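Local coordinates for protein putative polyketide synthase (Brevibacillus brevis, PDB 6HP2) that carries, in this O-methyltransferase domain of a trans-AT polyketide synthase, a site for S-adenosyl-L-homocysteine, and probably acts in making the antibiotic bacillaene, at residues Gln97-Phe102 with Tyr164-Gly169; Leu182-Ser187 with Ala229-Val234; Ile199-Asn204 with Ile284-Phe289. One frame throughout, in Å; residues are numbered along the deposited sequence.

Contact 1. Residues Gln97-Phe102 with Tyr164-Gly169; sequences QKVLDF and YDMIVG
Two parallel strands at the centre of the Rossmann-like methyltransferase sheet meet here, and Phe102, which touches the bound S-adenosyl-L-homocysteine, follows directly on the first. The bridges pair Val99 with Met166, Leu100 with Ile167 and Asp101 with Val168. Leu100 N gives to Met166 O at 3.0 Å, Leu100 O takes Val168 N, and Phe102 N gives to Val168 O. At the start of the ladder a carboxylate takes over. Asp165 OD2 accepts Gln97 N at 2.7 Å and Lys98 N at 3.1 Å. The two N-H groups come from opposite faces of the carboxylate plane. Asp165 OD1 binds Asn191, so both oxygens have partners. Leu100 CB sits over the middle of the Tyr164 ring, 3.5 Å from its centroid and 4° off the normal. Tyr164 OH reaches on to His123 of the next strand. Phe102 has CG between its backbone N and carbonyl carbon (chi1 61°). This folds the ring back over the second strand, where Gly169 CA lies under one face, 3.9 Å from the centroid. Ile167 CG2 meets the ring edge at Phe102 CD2, 3.5 Å away. Strand 121-126 flanks strand 98-101 on its other side. Helix 179-188 covers Phe102 and Ile167 through Ile186, while helix 70-88 packs Phe88 against Met166 and Val168 on the opposite face of the sheet.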
# COMPACT_ATOMS: atom_id res chain seq x y z
N GLN A 97 6.88 19.04 -0.55
CA GLN A 97 8.18 19.19 0.07
C GLN A 97 8.56 18.04 1.01
O GLN A 97 9.77 17.79 1.18
CB GLN A 97 8.27 20.49 0.87
CG GLN A 97 7.86 21.72 0.08
CD GLN A 97 9.07 22.48 -0.43
OE1 GLN A 97 9.88 21.95 -1.20
NE2 GLN A 97 9.21 23.72 0.02
N LYS A 98 7.58 17.37 1.62
CA LYS A 98 7.82 16.39 2.67
C LYS A 98 6.82 15.24 2.52
O LYS A 98 5.61 15.46 2.43
CB LYS A 98 7.70 16.97 4.07
CG LYS A 98 8.86 17.98 4.44
CD LYS A 98 8.65 18.58 5.79
CE LYS A 98 9.89 19.36 6.23
NZ LYS A 98 9.65 20.17 7.45
N VAL A 99 7.35 14.06 2.56
CA VAL A 99 6.61 12.82 2.37
C VAL A 99 6.91 11.91 3.55
O VAL A 99 8.07 11.77 3.97
CB VAL A 99 7.00 12.11 1.04
CG1 VAL A 99 6.30 10.73 0.98
CG2 VAL A 99 6.58 13.01 -0.17
N LEU A 100 5.88 11.23 4.01
CA LEU A 100 6.01 10.17 5.02
C LEU A 100 5.45 8.86 4.48
O LEU A 100 4.34 8.82 3.91
CB LEU A 100 5.31 10.55 6.35
CG LEU A 100 5.04 9.48 7.39
CD1 LEU A 100 6.36 9.14 8.06
CD2 LEU A 100 4.00 9.93 8.41
N ASP A 101 6.18 7.78 4.74
CA ASP A 101 5.75 6.39 4.47
C ASP A 101 5.63 5.74 5.83
O ASP A 101 6.67 5.50 6.47
CB ASP A 101 6.80 5.67 3.60
CG ASP A 101 6.44 4.24 3.29
OD1 ASP A 101 5.71 3.62 4.09
OD2 ASP A 101 6.86 3.73 2.22
N PHE A 102 4.37 5.47 6.31
CA PHE A 102 4.23 5.07 7.71
C PHE A 102 4.35 3.55 7.93
O PHE A 102 4.13 3.09 9.05
CB PHE A 102 2.96 5.60 8.34
CG PHE A 102 1.69 5.14 7.71
CD1 PHE A 102 1.10 3.96 8.12
CD2 PHE A 102 0.99 6.00 6.87
CE1 PHE A 102 -0.15 3.55 7.64
CE2 PHE A 102 -0.28 5.64 6.38
CZ PHE A 102 -0.86 4.37 6.76
N TYR A 164 3.60 16.81 6.86
CA TYR A 164 3.81 16.22 5.54
C TYR A 164 2.77 16.67 4.52
O TYR A 164 1.59 16.80 4.83
CB TYR A 164 3.83 14.69 5.59
CG TYR A 164 4.87 14.19 6.57
CD1 TYR A 164 6.20 14.08 6.21
CD2 TYR A 164 4.52 13.90 7.91
CE1 TYR A 164 7.16 13.65 7.12
CE2 TYR A 164 5.51 13.43 8.83
CZ TYR A 164 6.79 13.33 8.43
OH TYR A 164 7.74 12.93 9.36
N ASP A 165 3.20 16.85 3.28
CA ASP A 165 2.29 17.09 2.18
C ASP A 165 1.69 15.80 1.66
O ASP A 165 0.61 15.81 1.06
CB ASP A 165 3.06 17.81 1.08
CG ASP A 165 3.76 19.03 1.59
OD1 ASP A 165 3.05 19.90 2.18
OD2 ASP A 165 5.04 19.09 1.49
N MET A 166 2.39 14.68 1.82
CA MET A 166 1.87 13.40 1.37
C MET A 166 2.23 12.34 2.39
O MET A 166 3.38 12.31 2.85
CB MET A 166 2.49 13.08 0.01
CG MET A 166 1.98 11.78 -0.61
SD MET A 166 2.88 11.44 -2.16
CE MET A 166 2.33 12.79 -3.15
N ILE A 167 1.24 11.50 2.75
CA ILE A 167 1.45 10.42 3.68
C ILE A 167 1.01 9.13 2.99
O ILE A 167 -0.10 9.06 2.42
CB ILE A 167 0.68 10.65 5.00
CG1 ILE A 167 1.19 11.88 5.68
CG2 ILE A 167 0.78 9.40 5.90
CD1 ILE A 167 0.59 12.25 7.05
N VAL A 168 1.88 8.12 3.02
CA VAL A 168 1.74 6.95 2.17
C VAL A 168 1.69 5.73 3.08
O VAL A 168 2.57 5.56 3.94
CB VAL A 168 2.89 6.86 1.16
CG1 VAL A 168 2.78 5.56 0.37
CG2 VAL A 168 2.87 8.02 0.26
N GLY A 169 0.65 4.90 2.90
CA GLY A 169 0.62 3.59 3.58
C GLY A 169 0.22 2.48 2.64
O GLY A 169 -0.98 2.24 2.41

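Contact 2. Residues Leu182-Ser187 with Ala229-Val234; sequences LFQNIS and AEHQLV
Residues 182-187 of helix 179-188 face the turn where helix 221-230 ends and the chain moves into strand 233-240; Ser187 and His231 are the closest pair, with CA atoms 6.1 Å apart. The imidazole of His231 lies against the helix backbone. Gln184 N and the carbonyl carbon of Phe183 sit over one ring face, and Phe183 CB is 4.0 Å from the ring centroid. The aliphatic part of Glu230 covers the opposite face at CG. His231 NE2 binds His180 ND1, near the start of helix 179-188. The turn is a Schellman motif. Gln232 takes positive phi (69°), Gln232 N bonds Ala229 O, and Leu233 N bonds Leu228 O. Ser187 OG lies opposite its backbone N (chi1 -176°) and from there meets His231 O at 2.9 Å. Gln232 OE1, on a poorly ordered side chain, is 3.1 Å from Ser187 OG, so two acceptors compete for one hydroxyl proton. A water lies 2.8 Å from His231 ND1, in the plane of that ring, and donates to Gln184 OE1; its bond to Gln232 OE1 is less certain. Leu233 CD1 meets the edge of the Phe183 ring at CD1, 3.8 Å away. Trp224, Leu227 and Leu228 also pack on Phe183.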
# COMPACT_ATOMS: atom_id res chain seq x y z
N LEU A 182 -3.35 5.29 14.98
CA LEU A 182 -2.72 5.51 13.69
C LEU A 182 -3.29 6.73 12.98
O LEU A 182 -2.55 7.59 12.51
CB LEU A 182 -2.90 4.26 12.83
CG LEU A 182 -2.40 4.36 11.40
CD1 LEU A 182 -0.90 4.60 11.32
CD2 LEU A 182 -2.86 3.10 10.70
N PHE A 183 -4.61 6.82 12.87
CA PHE A 183 -5.17 7.92 12.05
C PHE A 183 -5.19 9.23 12.79
O PHE A 183 -5.19 10.28 12.17
CB PHE A 183 -6.56 7.52 11.50
CG PHE A 183 -6.44 6.68 10.25
CD1 PHE A 183 -6.37 7.27 9.02
CD2 PHE A 183 -6.35 5.26 10.32
CE1 PHE A 183 -6.21 6.49 7.89
CE2 PHE A 183 -6.15 4.50 9.15
CZ PHE A 183 -6.11 5.11 7.96
N GLN A 184 -5.13 9.22 14.13
CA GLN A 184 -4.81 10.43 14.85
C GLN A 184 -3.44 10.93 14.44
O GLN A 184 -3.27 12.13 14.15
CB GLN A 184 -4.87 10.18 16.36
CG GLN A 184 -4.44 11.34 17.21
CD GLN A 184 -5.44 12.47 17.18
OE1 GLN A 184 -6.55 12.30 16.71
NE2 GLN A 184 -5.05 13.60 17.67
N ASN A 185 -2.47 10.02 14.39
CA ASN A 185 -1.10 10.33 14.02
C ASN A 185 -1.05 10.88 12.60
O ASN A 185 -0.44 11.92 12.35
CB ASN A 185 -0.22 9.07 14.17
CG ASN A 185 1.25 9.39 14.47
OD1 ASN A 185 1.67 10.55 14.62
ND2 ASN A 185 2.05 8.34 14.59
N ILE A 186 -1.73 10.23 11.69
CA ILE A 186 -1.72 10.64 10.28
C ILE A 186 -2.33 12.02 10.13
O ILE A 186 -1.73 12.94 9.54
CB ILE A 186 -2.47 9.61 9.43
CG1 ILE A 186 -1.69 8.29 9.37
CG2 ILE A 186 -2.84 10.19 8.00
CD1 ILE A 186 -2.47 7.19 8.70
N SER A 187 -3.52 12.22 10.71
CA SER A 187 -4.23 13.48 10.52
C SER A 187 -3.49 14.64 11.15
O SER A 187 -3.48 15.76 10.61
CB SER A 187 -5.65 13.36 11.11
OG SER A 187 -6.38 14.54 10.85
N ALA A 229 -13.77 9.70 8.64
CA ALA A 229 -14.52 10.91 9.00
C ALA A 229 -14.12 11.38 10.40
O ALA A 229 -13.99 12.58 10.64
CB ALA A 229 -16.05 10.65 8.98
N GLU A 230 -13.86 10.45 11.32
CA GLU A 230 -13.52 10.85 12.69
C GLU A 230 -12.21 11.63 12.72
O GLU A 230 -12.03 12.52 13.56
CB GLU A 230 -13.40 9.63 13.60
CG GLU A 230 -13.04 9.99 15.02
CD GLU A 230 -14.20 10.66 15.74
OE1 GLU A 230 -15.36 10.35 15.39
OE2 GLU A 230 -13.95 11.51 16.62
N HIS A 231 -11.28 11.32 11.81
CA HIS A 231 -10.02 12.05 11.76
C HIS A 231 -9.95 13.05 10.60
O HIS A 231 -8.88 13.29 10.06
CB HIS A 231 -8.89 11.04 11.72
CG HIS A 231 -8.89 10.16 12.94
ND1 HIS A 231 -8.38 10.59 14.15
CD2 HIS A 231 -9.51 8.98 13.19
CE1 HIS A 231 -8.62 9.67 15.07
NE2 HIS A 231 -9.27 8.67 14.50
N GLN A 232 -11.09 13.64 10.25
CA GLN A 232 -11.17 14.76 9.31
C GLN A 232 -10.84 14.36 7.87
O GLN A 232 -10.57 15.21 7.02
CB GLN A 232 -10.26 15.91 9.75
CG GLN A 232 -10.59 16.54 11.11
CD GLN A 232 -10.08 15.73 12.29
OE1 GLN A 232 -8.90 15.39 12.36
NE2 GLN A 232 -10.97 15.41 13.21
N LEU A 233 -10.86 13.08 7.55
CA LEU A 233 -10.48 12.67 6.21
C LEU A 233 -11.68 12.28 5.37
O LEU A 233 -12.63 11.66 5.84
CB LEU A 233 -9.49 11.50 6.30
CG LEU A 233 -8.18 11.82 6.98
CD1 LEU A 233 -7.35 10.52 7.31
CD2 LEU A 233 -7.30 12.75 6.14
N VAL A 234 -11.58 12.56 4.08
CA VAL A 234 -12.57 12.12 3.12
C VAL A 234 -11.88 11.48 1.96
O VAL A 234 -10.74 11.80 1.63
CB VAL A 234 -13.47 13.30 2.65
CG1 VAL A 234 -14.26 13.77 3.83
CG2 VAL A 234 -12.61 14.41 2.09
O HOH W 1 -7.66 13.27 14.32

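Contact 3. Residues Ile199-Asn204 with Ile284-Phe289; sequences IDYIAN and ISYCLF
Asp200 and Cys287 form a hydrogen-bonded pair between antiparallel strands, in the part of the sheet where strand 284-293 runs against the parallel strands, as in class I methyltransferases. Cys287 N gives to Asp200 O at 2.8 Å along an almost straight N-H line (179°), and Asp200 N gives to Cys287 O. In the next such pair Ser285 N reaches Ile202 O at 2.7 Å and Ile202 N returns to Ser285 O, both in the carbonyl planes. Asp200 OD1 takes Tyr201 N on its anti lone pair, at 2.9 Å. Tyr201 O takes Trp224 NE1, and Tyr286 N binds Ser242 OG. At the strand end Asn204 ND2 points to Ser285 OG at 2.9 Å, in its own amide plane; it also binds Gly282 O. A water donates to Asn204 OD1 and lies 3.1 Å from Ser285 OG. Tyr286 CG lies opposite its backbone N (chi1 -179°), and the ring joins Tyr201 in an offset edge-to-face pair, the edge of Tyr286 toward the face of Tyr201, with planes at 81° and centroids 5.5 Å apart. Each hydroxyl has its own partner: Tyr201 OH binds Gln275 and Tyr286 OH binds Glu171. On the other face, Ile202 CG1 meets Phe289 CZ at 3.7 Å, and Ile202 CD1 touches Cys287 SG. The chemistry is that of a buried antiparallel ladder whose tyrosine hydroxyls find polar partners beyond the two strands.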
# COMPACT_ATOMS: atom_id res chain seq x y z
N ILE A 199 -2.92 1.78 0.17
CA ILE A 199 -3.32 0.53 -0.45
C ILE A 199 -3.68 -0.35 0.72
O ILE A 199 -2.82 -0.67 1.54
CB ILE A 199 -2.24 -0.11 -1.33
CG1 ILE A 199 -1.86 0.82 -2.50
CG2 ILE A 199 -2.71 -1.47 -1.86
CD1 ILE A 199 -1.00 0.20 -3.53
N ASP A 200 -4.95 -0.82 0.77
CA ASP A 200 -5.43 -1.46 1.99
C ASP A 200 -6.67 -2.28 1.68
O ASP A 200 -7.25 -2.24 0.57
CB ASP A 200 -5.72 -0.42 3.07
CG ASP A 200 -5.18 -0.82 4.41
OD1 ASP A 200 -5.31 -1.99 4.78
OD2 ASP A 200 -4.67 0.09 5.13
N TYR A 201 -7.06 -3.06 2.67
CA TYR A 201 -8.24 -3.91 2.58
C TYR A 201 -9.51 -3.33 3.20
O TYR A 201 -9.49 -2.64 4.23
CB TYR A 201 -7.95 -5.26 3.23
CG TYR A 201 -7.07 -6.15 2.45
CD1 TYR A 201 -7.53 -6.75 1.27
CD2 TYR A 201 -5.76 -6.48 2.89
CE1 TYR A 201 -6.74 -7.62 0.58
CE2 TYR A 201 -4.99 -7.38 2.16
CZ TYR A 201 -5.45 -7.91 1.00
OH TYR A 201 -4.69 -8.81 0.24
N ILE A 202 -10.62 -3.62 2.55
CA ILE A 202 -11.96 -3.36 3.09
C ILE A 202 -12.67 -4.71 3.27
O ILE A 202 -12.69 -5.55 2.36
CB ILE A 202 -12.77 -2.47 2.14
CG1 ILE A 202 -12.05 -1.14 1.90
CG2 ILE A 202 -14.21 -2.28 2.64
CD1 ILE A 202 -12.74 -0.33 0.77
N ALA A 203 -13.32 -4.89 4.42
CA ALA A 203 -14.06 -6.12 4.67
C ALA A 203 -15.49 -5.88 4.19
O ALA A 203 -16.11 -4.88 4.56
CB ALA A 203 -14.00 -6.50 6.14
N ASN A 204 -16.02 -6.80 3.38
CA ASN A 204 -17.38 -6.69 2.83
C ASN A 204 -18.41 -7.42 3.67
O ASN A 204 -19.47 -7.79 3.17
CB ASN A 204 -17.37 -7.20 1.40
CG ASN A 204 -16.49 -6.36 0.54
OD1 ASN A 204 -16.59 -5.11 0.62
ND2 ASN A 204 -15.56 -6.97 -0.19
N ILE A 284 -13.20 -9.71 1.26
CA ILE A 284 -12.44 -8.48 1.36
C ILE A 284 -12.22 -7.90 -0.01
O ILE A 284 -12.33 -8.59 -1.03
CB ILE A 284 -11.09 -8.67 2.06
CG1 ILE A 284 -10.25 -9.69 1.28
CG2 ILE A 284 -11.34 -9.14 3.49
CD1 ILE A 284 -8.90 -10.09 2.00
N SER A 285 -11.97 -6.60 -0.02
CA SER A 285 -11.61 -5.86 -1.22
C SER A 285 -10.25 -5.22 -0.99
O SER A 285 -10.01 -4.57 0.04
CB SER A 285 -12.65 -4.78 -1.56
OG SER A 285 -13.88 -5.36 -1.87
N TYR A 286 -9.37 -5.31 -2.00
CA TYR A 286 -8.04 -4.72 -1.98
C TYR A 286 -8.20 -3.43 -2.74
O TYR A 286 -8.47 -3.46 -3.94
CB TYR A 286 -7.12 -5.63 -2.75
CG TYR A 286 -5.68 -5.22 -2.82
CD1 TYR A 286 -5.24 -4.29 -3.75
CD2 TYR A 286 -4.76 -5.82 -2.03
CE1 TYR A 286 -3.90 -3.97 -3.83
CE2 TYR A 286 -3.45 -5.48 -2.07
CZ TYR A 286 -3.00 -4.61 -3.01
OH TYR A 286 -1.67 -4.29 -3.01
N CYS A 287 -8.02 -2.29 -2.09
CA CYS A 287 -8.25 -1.04 -2.79
C CYS A 287 -7.19 0.06 -2.65
O CYS A 287 -6.42 0.07 -1.70
CB CYS A 287 -9.57 -0.43 -2.32
SG CYS A 287 -11.06 -1.45 -2.48
N LEU A 288 -7.17 0.97 -3.62
CA LEU A 288 -6.27 2.10 -3.58
C LEU A 288 -7.09 3.30 -3.06
O LEU A 288 -8.12 3.64 -3.66
CB LEU A 288 -5.70 2.44 -4.96
CG LEU A 288 -5.32 1.29 -5.90
CD1 LEU A 288 -4.83 1.86 -7.22
CD2 LEU A 288 -4.25 0.41 -5.26
N PHE A 289 -6.67 3.92 -1.97
CA PHE A 289 -7.36 5.06 -1.37
C PHE A 289 -6.59 6.35 -1.63
O PHE A 289 -5.40 6.42 -1.32
CB PHE A 289 -7.49 4.97 0.16
CG PHE A 289 -8.22 3.77 0.68
CD1 PHE A 289 -7.73 2.50 0.50
CD2 PHE A 289 -9.32 3.94 1.47
CE1 PHE A 289 -8.38 1.42 1.07
CE2 PHE A 289 -10.01 2.85 2.01
CZ PHE A 289 -9.53 1.59 1.80
O HOH W 2 -15.41 -2.97 -0.51

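All three contacts are mostly buried and reach one mixed sheet. Contact 3 lies nearest the chain centre, and contact 2 lies farthest from it. Contacts 1 and 3 are strand ladders, parallel in the first and antiparallel in the second. Their strands 164-170 and 194-203 are neighbours, and Gly169 O probably bonds Ile199 N. Contact 2 instead joins a helix to a turn, and its polar links involve side chains, one backbone carbonyl and a water, with exposed Gln184 at its margin. Helix 179-188 follows strand 164-170 and carries Ile186 and Leu182 onto Phe102, linking contact 2 to contact 1. Contacts 2 and 3 do not touch, though their strands 233-240 and 284-293 are adjacent.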